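Local coordinates for Spermidine/putrescine ABC transporter, periplasmic binding protein (Treponema pallidum, PDB 2V84) that binds polyamines and probably serves as the receptor component of an ABC transporter for spermidine and putrescine, at residues Lys42-Glu45 / Asn49-Val52; Glu109-Arg114 / Ser124-Leu129. One frame throughout, in Å; residues are numbered along the deposited sequence.

Overall arrangement
Contact 1 comes first along the chain and closes before contact 2 opens. Their centres lie about 26 Å apart and their nearest atoms about 10 Å apart, so the two do not touch. Contact 1 belongs to the beta-alpha-beta unit of strand 26-32, helix 38-48 and strand 51-57, at the edge of the small parallel sheet and near the surface, about 26 Å from the centre of the chain. Contact 2 sits deeper, about 13 Å from that centre, where the short helix 109-114 rests on strand 125-137 of the mixed sheet. One is thus a peripheral helix-to-strand turn, the other a buried join nearer the predicted polyamine site.

Contact 1. Residues Lys42-Glu45 / Asn49-Val52; sequences KKFE and NVQV
N49 turns the chain back over E45 as it leaves helix 38-48. Its positive phi of 50° is tolerated well by asparagine, and the reversal brings the next N-H to the carbonyl five residues earlier. V50 N bonds to E45 O at 3.3 Å; such a bond from residue i+5 to residue i also occurs in Schellman helix ends. An apolar valine suits position 50, because its CG2 meets the F44 ring, reaching F44 CE2 at 3.7 Å, while L271 of helix 269-279 touches both residues. Q51 pairs its backbone with D25 and L27 and offers its CA to E45 OE2 at 3.4 Å. V52 N, on this outermost strand of the parallel sheet, then gives a nearly straight bond (166°) to E45 OE2, 2.9 Å away, using that oxygen's anti lone pair. The glutamate can span the distance because its chain is extended beyond CG (chi2 179°). Its other oxygen, OE1, forms a salt bridge with K42 NZ, the hydrogen bond within it being weak, so the carboxylate is held at both oxygens. V52 CG2 also packs 4.0 Å from F44 CD2, the two side chains crossing at about a right angle. Carboxylate and phenyl ring together fasten the helix to the returning strand of a beta-alpha-beta crossover.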
# COMPACT_ATOMS: atom_id res chain seq x y z
N LYS A 42 -12.72 8.72 -16.45
CA LYS A 42 -13.35 9.45 -17.54
C LYS A 42 -13.07 8.80 -18.90
O LYS A 42 -13.96 8.72 -19.74
CB LYS A 42 -12.88 10.93 -17.60
CG LYS A 42 -12.66 11.65 -16.26
CD LYS A 42 -13.63 12.83 -16.04
CE LYS A 42 -14.79 12.46 -15.10
NZ LYS A 42 -15.23 11.01 -15.22
N LYS A 43 -11.83 8.36 -19.10
CA LYS A 43 -11.41 7.75 -20.36
C LYS A 43 -12.10 6.43 -20.62
O LYS A 43 -12.51 6.16 -21.74
CB LYS A 43 -9.89 7.58 -20.41
CG LYS A 43 -9.16 8.83 -20.85
CD LYS A 43 -7.70 8.84 -20.45
CE LYS A 43 -7.19 10.27 -20.46
NZ LYS A 43 -5.73 10.35 -20.76
N PHE A 44 -12.22 5.61 -19.57
CA PHE A 44 -12.92 4.33 -19.66
C PHE A 44 -14.40 4.59 -19.94
O PHE A 44 -15.03 3.86 -20.70
CB PHE A 44 -12.76 3.56 -18.34
CG PHE A 44 -13.44 2.22 -18.32
CD1 PHE A 44 -12.86 1.12 -18.93
CD2 PHE A 44 -14.65 2.06 -17.65
CE1 PHE A 44 -13.48 -0.13 -18.89
CE2 PHE A 44 -15.28 0.80 -17.61
CZ PHE A 44 -14.68 -0.29 -18.24
N GLU A 45 -14.92 5.65 -19.33
CA GLU A 45 -16.31 6.05 -19.54
C GLU A 45 -16.53 6.52 -20.97
O GLU A 45 -17.51 6.13 -21.61
CB GLU A 45 -16.69 7.17 -18.56
CG GLU A 45 -17.09 6.67 -17.18
CD GLU A 45 -17.45 7.80 -16.24
OE1 GLU A 45 -16.99 8.94 -16.48
OE2 GLU A 45 -18.18 7.56 -15.26
N ASN A 49 -18.57 4.07 -23.44
CA ASN A 49 -19.91 4.65 -23.26
C ASN A 49 -20.62 4.03 -22.06
O ASN A 49 -21.75 3.53 -22.16
CB ASN A 49 -20.75 4.53 -24.54
CG ASN A 49 -20.53 5.67 -25.49
OD1 ASN A 49 -19.80 6.62 -25.19
ND2 ASN A 49 -21.14 5.59 -26.66
N VAL A 50 -19.91 4.02 -20.94
CA VAL A 50 -20.41 3.49 -19.68
C VAL A 50 -20.20 4.57 -18.63
O VAL A 50 -19.63 5.61 -18.93
CB VAL A 50 -19.66 2.18 -19.30
CG1 VAL A 50 -19.95 1.08 -20.31
CG2 VAL A 50 -18.16 2.43 -19.17
N GLN A 51 -20.67 4.33 -17.41
CA GLN A 51 -20.34 5.19 -16.28
C GLN A 51 -19.83 4.36 -15.12
O GLN A 51 -20.18 3.19 -14.98
CB GLN A 51 -21.55 6.02 -15.85
CG GLN A 51 -22.17 6.85 -16.96
CD GLN A 51 -23.63 7.09 -16.73
OE1 GLN A 51 -24.49 6.53 -17.43
NE2 GLN A 51 -23.95 7.90 -15.72
N VAL A 52 -18.96 4.96 -14.30
CA VAL A 52 -18.40 4.27 -13.15
C VAL A 52 -18.94 4.89 -11.85
O VAL A 52 -18.76 6.09 -11.61
CB VAL A 52 -16.83 4.29 -13.14
CG1 VAL A 52 -16.29 3.39 -12.05
CG2 VAL A 52 -16.25 3.86 -14.50

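Contact 2. Residues Glu109-Arg114 / Ser124-Leu129; sequences ESVRAR and SVPYYL
V111 and R114 of the short helix 109-114 lean on P126 and L129, at the start of the long strand 125-137 in the mixed sheet of this periplasmic binding protein fold. The helix crosses the strand steeply, at 112° between their directions, and the axes of these short segments come within 10.5 Å. No hydrogen bond joins the two segments; the contact rests on side chains that point at each other. A classic beta bulge, in which Y127 and Y128 both face D258 of strand 254-260, separates P126 from L129, and both of these still turn their side chains to the helix. V111 suits a place facing both residues, since its branches offer one methyl to each: CG1 lies 4.3 Å from P126 CG, and CG2 lies 4.3 Å from L129 CD1. Proline and leucine present compact apolar surface to this buried face, and V255 of the neighbouring strand touches L129 as well. R114 marks the polar border. Its aliphatic part runs extended to CD and then bends at chi3 (91°), and the R114 and L129 side chains cross at about a right angle. NH2 makes a salt bridge to a bound MES sulfonate, probably from the crystallisation liquor, and NH1 is hydrogen-bonded to L317 O. The leucine approaches the guanidinium obliquely, with L129 CD2 4.1 Å from R114 NH1.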
# COMPACT_ATOMS: atom_id res chain seq x y z
N GLU A 109 7.42 -10.82 -14.46
CA GLU A 109 7.63 -12.16 -13.90
C GLU A 109 7.99 -12.13 -12.41
O GLU A 109 7.56 -12.99 -11.63
CB GLU A 109 8.70 -12.92 -14.69
CG GLU A 109 8.94 -14.36 -14.21
CD GLU A 109 7.64 -15.16 -14.00
OE1 GLU A 109 6.79 -15.20 -14.91
OE2 GLU A 109 7.48 -15.76 -12.90
N SER A 110 8.76 -11.11 -12.01
CA SER A 110 9.26 -10.99 -10.65
C SER A 110 8.12 -10.78 -9.67
O SER A 110 8.18 -11.25 -8.53
CB SER A 110 10.28 -9.86 -10.53
OG SER A 110 9.76 -8.67 -11.08
N VAL A 111 7.07 -10.11 -10.14
CA VAL A 111 5.88 -9.91 -9.33
C VAL A 111 5.08 -11.20 -9.22
O VAL A 111 4.61 -11.54 -8.13
CB VAL A 111 5.02 -8.76 -9.88
CG1 VAL A 111 3.68 -8.70 -9.15
CG2 VAL A 111 5.75 -7.44 -9.71
N ARG A 112 4.92 -11.90 -10.34
CA ARG A 112 4.21 -13.19 -10.36
C ARG A 112 4.76 -14.14 -9.30
O ARG A 112 3.99 -14.81 -8.61
CB ARG A 112 4.29 -13.84 -11.76
CG ARG A 112 3.69 -13.01 -12.89
CD ARG A 112 3.62 -13.79 -14.21
NE ARG A 112 2.36 -13.51 -14.89
CZ ARG A 112 2.22 -12.84 -16.04
NH1 ARG A 112 3.30 -12.40 -16.69
NH2 ARG A 112 1.01 -12.65 -16.55
N ALA A 113 6.08 -14.16 -9.15
CA ALA A 113 6.74 -15.01 -8.15
C ALA A 113 6.44 -14.65 -6.69
O ALA A 113 6.38 -15.54 -5.84
CB ALA A 113 8.25 -15.05 -8.40
N ARG A 114 6.25 -13.36 -6.39
CA ARG A 114 6.00 -12.90 -5.02
C ARG A 114 4.55 -13.02 -4.55
O ARG A 114 4.29 -13.01 -3.34
CB ARG A 114 6.40 -11.43 -4.85
CG ARG A 114 7.85 -11.11 -5.10
CD ARG A 114 8.07 -9.61 -4.98
NE ARG A 114 8.43 -9.19 -3.63
CZ ARG A 114 8.91 -7.99 -3.33
NH1 ARG A 114 9.09 -7.09 -4.28
NH2 ARG A 114 9.22 -7.71 -2.08
N SER A 124 -7.49 -12.64 -8.34
CA SER A 124 -6.93 -11.28 -8.16
C SER A 124 -6.00 -10.92 -9.30
O SER A 124 -5.36 -11.80 -9.86
CB SER A 124 -6.16 -11.18 -6.83
OG SER A 124 -4.97 -12.00 -6.83
N VAL A 125 -5.89 -9.64 -9.63
CA VAL A 125 -4.89 -9.20 -10.60
C VAL A 125 -4.15 -8.04 -10.00
O VAL A 125 -4.79 -7.13 -9.54
CB VAL A 125 -5.53 -8.72 -11.93
CG1 VAL A 125 -4.45 -8.15 -12.89
CG2 VAL A 125 -6.30 -9.88 -12.63
N PRO A 126 -2.80 -8.06 -9.95
CA PRO A 126 -2.11 -6.93 -9.32
C PRO A 126 -2.46 -5.55 -9.85
O PRO A 126 -2.56 -5.36 -11.06
CB PRO A 126 -0.62 -7.23 -9.61
CG PRO A 126 -0.58 -8.70 -9.70
CD PRO A 126 -1.87 -9.12 -10.36
N TYR A 127 -2.59 -4.59 -8.93
CA TYR A 127 -2.93 -3.21 -9.23
C TYR A 127 -1.68 -2.34 -9.03
O TYR A 127 -1.35 -1.51 -9.89
CB TYR A 127 -4.04 -2.81 -8.24
CG TYR A 127 -4.66 -1.47 -8.45
CD1 TYR A 127 -4.00 -0.31 -8.06
CD2 TYR A 127 -5.94 -1.37 -8.98
CE1 TYR A 127 -4.58 0.91 -8.22
CE2 TYR A 127 -6.53 -0.12 -9.17
CZ TYR A 127 -5.86 1.00 -8.79
OH TYR A 127 -6.45 2.25 -8.94
N TYR A 128 -0.99 -2.53 -7.92
CA TYR A 128 0.23 -1.76 -7.65
C TYR A 128 0.98 -2.42 -6.52
O TYR A 128 0.38 -3.04 -5.67
CB TYR A 128 -0.07 -0.24 -7.37
CG TYR A 128 1.21 0.51 -7.13
CD1 TYR A 128 2.14 0.67 -8.15
CD2 TYR A 128 1.52 1.01 -5.86
CE1 TYR A 128 3.35 1.30 -7.93
CE2 TYR A 128 2.74 1.64 -5.64
CZ TYR A 128 3.64 1.77 -6.67
OH TYR A 128 4.83 2.41 -6.43
N LEU A 129 2.31 -2.33 -6.54
CA LEU A 129 3.16 -2.85 -5.47
C LEU A 129 4.05 -1.70 -5.05
O LEU A 129 4.74 -1.11 -5.89
CB LEU A 129 4.02 -4.00 -6.00
CG LEU A 129 4.88 -4.83 -5.03
CD1 LEU A 129 5.12 -6.18 -5.61
CD2 LEU A 129 6.23 -4.12 -4.72